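Local coordinates for protein serine protease (Arthrobacter nicotinovorans, PDB 3WY8) that probably cleaves peptide bonds in protein substrates, keratin among them, as a secreted trypsin-like serine protease of which this chain is the protease domain, at residues Pro203-Gly206 / Thr207-Ser211. Sequence-based numbering, arbitrary orientation.
Sequences PYWG and TVIQS
Ile-209 lays its CG2 methyl over one face of the Trp-205 indole, a CH-pi contact in which the carbon sits 3.9 Å from the centroid of the five-membered ring and 9° off its normal. The other branch, with CG1 anti to the carbonyl carbon (chi1 -68°), carries CD1 to the CD1 corner of the indole, on the same side as CG2, 3.8 Å from Trp-205 CD1; the same methyl lies 3.5 Å from Tyr-204 O. Isoleucine suits this place because CG2 can lie on the indole while the longer CG1-CD1 arm reaches that corner and Pro-203. Were Trp-205 cut back to an alanine, the CG2 methyl would probably lose the ring face beneath it and Thr-93 OG1 its hydrogen bond to NE1. Here the chain leaves strand 199-202 and enters the C-terminal helix 207-218, a hallmark of the chymotrypsin-like double-barrel fold, with Trp-205 centring an inverse gamma turn. Gly-206, lacking a side chain, holds the N-cap position and offers its O to Gln-210 N at 2.9 Å, closing the first helical turn. A water accepts from Ile-209 N at 3.3 Å and, weakly, from Gly-206 N. Gln-210 suits its place because its extended chain (chi1 -177°) takes OE1 to a hydrogen bond with Asn-118 ND2.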
ATOM      1  N   PRO A 203       4.036   6.446   6.233  1.00 16.80           N
ATOM      2  CA  PRO A 203       5.087   6.226   7.228  1.00 16.60           C
ATOM      3  C   PRO A 203       6.494   6.214   6.629  1.00 16.60           C
ATOM      4  O   PRO A 203       6.681   5.903   5.445  1.00 16.56           O
ATOM      5  CB  PRO A 203       4.758   4.839   7.784  1.00 16.38           C
ATOM      6  CG  PRO A 203       4.061   4.158   6.672  1.00 17.04           C
ATOM      7  CD  PRO A 203       3.236   5.229   6.014  1.00 16.68           C
ATOM      8  N   TYR A 204       7.472   6.556   7.460  1.00 16.64           N
ATOM      9  CA  TYR A 204       8.864   6.471   7.065  1.00 16.65           C
ATOM     10  C   TYR A 204       9.267   5.003   6.964  1.00 17.03           C
ATOM     11  O   TYR A 204       9.048   4.225   7.894  1.00 17.48           O
ATOM     12  CB  TYR A 204       9.757   7.190   8.078  1.00 16.53           C
ATOM     13  CG  TYR A 204      11.215   7.091   7.715  1.00 16.32           C
ATOM     14  CD1 TYR A 204      11.753   7.889   6.706  1.00 16.44           C
ATOM     15  CD2 TYR A 204      12.052   6.177   8.357  1.00 16.21           C
ATOM     16  CE1 TYR A 204      13.089   7.791   6.350  1.00 17.09           C
ATOM     17  CE2 TYR A 204      13.396   6.072   8.012  1.00 16.94           C
ATOM     18  CZ  TYR A 204      13.904   6.882   7.010  1.00 16.95           C
ATOM     19  OH  TYR A 204      15.232   6.783   6.670  1.00 18.44           O
ATOM     20  N   TRP A 205       9.842   4.624   5.827  1.00 17.29           N
ATOM     21  CA  TRP A 205      10.285   3.249   5.640  1.00 17.12           C
ATOM     22  C   TRP A 205      11.685   3.047   6.211  1.00 17.50           C
ATOM     23  O   TRP A 205      12.695   3.236   5.525  1.00 17.20           O
ATOM     24  CB  TRP A 205      10.175   2.834   4.171  1.00 17.14           C
ATOM     25  CG  TRP A 205       8.821   2.261   3.839  1.00 16.20           C
ATOM     26  CD1 TRP A 205       7.651   2.458   4.524  1.00 15.77           C
ATOM     27  CD2 TRP A 205       8.504   1.397   2.746  1.00 16.60           C
ATOM     28  NE1 TRP A 205       6.631   1.765   3.926  1.00 15.77           N
ATOM     29  CE2 TRP A 205       7.125   1.108   2.828  1.00 16.37           C
ATOM     30  CE3 TRP A 205       9.251   0.842   1.699  1.00 16.83           C
ATOM     31  CZ2 TRP A 205       6.476   0.280   1.902  1.00 16.53           C
ATOM     32  CZ3 TRP A 205       8.605   0.016   0.780  1.00 16.93           C
ATOM     33  CH2 TRP A 205       7.234  -0.258   0.890  1.00 17.05           C
ATOM     34  N   GLY A 206      11.718   2.673   7.490  1.00 17.53           N
ATOM     35  CA  GLY A 206      12.963   2.506   8.221  1.00 17.82           C
ATOM     36  C   GLY A 206      13.273   1.061   8.548  1.00 18.15           C
ATOM     37  O   GLY A 206      12.796   0.151   7.882  1.00 17.75           O
ATOM     38  N   THR A 207      14.083   0.855   9.583  1.00 18.41           N
ATOM     39  CA  THR A 207      14.577  -0.484   9.909  1.00 18.87           C
ATOM     40  C   THR A 207      13.490  -1.457  10.371  1.00 18.54           C
ATOM     41  O   THR A 207      13.580  -2.649  10.092  1.00 18.73           O
ATOM     42  CB  THR A 207      15.697  -0.430  10.968  1.00 19.15           C
ATOM     43  OG1 THR A 207      15.273   0.389  12.066  1.00 20.80           O
ATOM     44  CG2 THR A 207      16.975   0.146  10.359  1.00 20.00           C
ATOM     45  N   VAL A 208      12.481  -0.952  11.080  1.00 17.94           N
ATOM     46  CA  VAL A 208      11.392  -1.807  11.577  1.00 18.00           C
ATOM     47  C   VAL A 208      10.578  -2.364  10.403  1.00 17.92           C
ATOM     48  O   VAL A 208      10.354  -3.575  10.302  1.00 18.02           O
ATOM     49  CB  VAL A 208      10.490  -1.056  12.587  1.00 17.90           C
ATOM     50  CG1 VAL A 208       9.277  -1.898  12.973  1.00 18.16           C
ATOM     51  CG2 VAL A 208      11.294  -0.668  13.843  1.00 18.53           C
ATOM     52  N   ILE A 209      10.164  -1.474   9.503  1.00 17.66           N
ATOM     53  CA  ILE A 209       9.409  -1.879   8.321  1.00 17.37           C
ATOM     54  C   ILE A 209      10.275  -2.749   7.390  1.00 17.32           C
ATOM     55  O   ILE A 209       9.787  -3.726   6.810  1.00 17.39           O
ATOM     56  CB  ILE A 209       8.772  -0.646   7.621  1.00 17.24           C
ATOM     57  CG1 ILE A 209       7.684  -0.058   8.533  1.00 16.90           C
ATOM     58  CG2 ILE A 209       8.211  -1.016   6.251  1.00 17.07           C
ATOM     59  CD1 ILE A 209       7.131   1.319   8.110  1.00 16.93           C
ATOM     60  N   GLN A 210      11.561  -2.414   7.284  1.00 17.49           N
ATOM     61  CA  GLN A 210      12.509  -3.221   6.513  1.00 18.09           C
ATOM     62  C   GLN A 210      12.570  -4.660   7.023  1.00 18.42           C
ATOM     63  O   GLN A 210      12.566  -5.603   6.233  1.00 18.22           O
ATOM     64  CB  GLN A 210      13.906  -2.600   6.551  1.00 18.03           C
ATOM     65  CG  GLN A 210      14.931  -3.352   5.720  1.00 18.65           C
ATOM     66  CD  GLN A 210      16.291  -2.697   5.747  1.00 19.75           C
ATOM     67  OE1 GLN A 210      16.681  -2.092   6.742  1.00 21.25           O
ATOM     68  NE2 GLN A 210      17.022  -2.811   4.644  1.00 21.17           N
ATOM     69  N   SER A 211      12.631  -4.822   8.343  1.00 19.12           N
ATOM     70  CA  SER A 211      12.662  -6.155   8.952  1.00 19.61           C
ATOM     71  C   SER A 211      11.404  -6.968   8.635  1.00 19.57           C
ATOM     72  O   SER A 211      11.481  -8.182   8.402  1.00 19.53           O
ATOM     73  CB  SER A 211      12.880  -6.054  10.462  1.00 19.96           C
ATOM     74  OG  SER A 211      14.215  -5.666  10.746  1.00 22.02           O
TER
HETATM   75  O   HOH W   1      10.483   1.709  10.189  1.00 15.32           O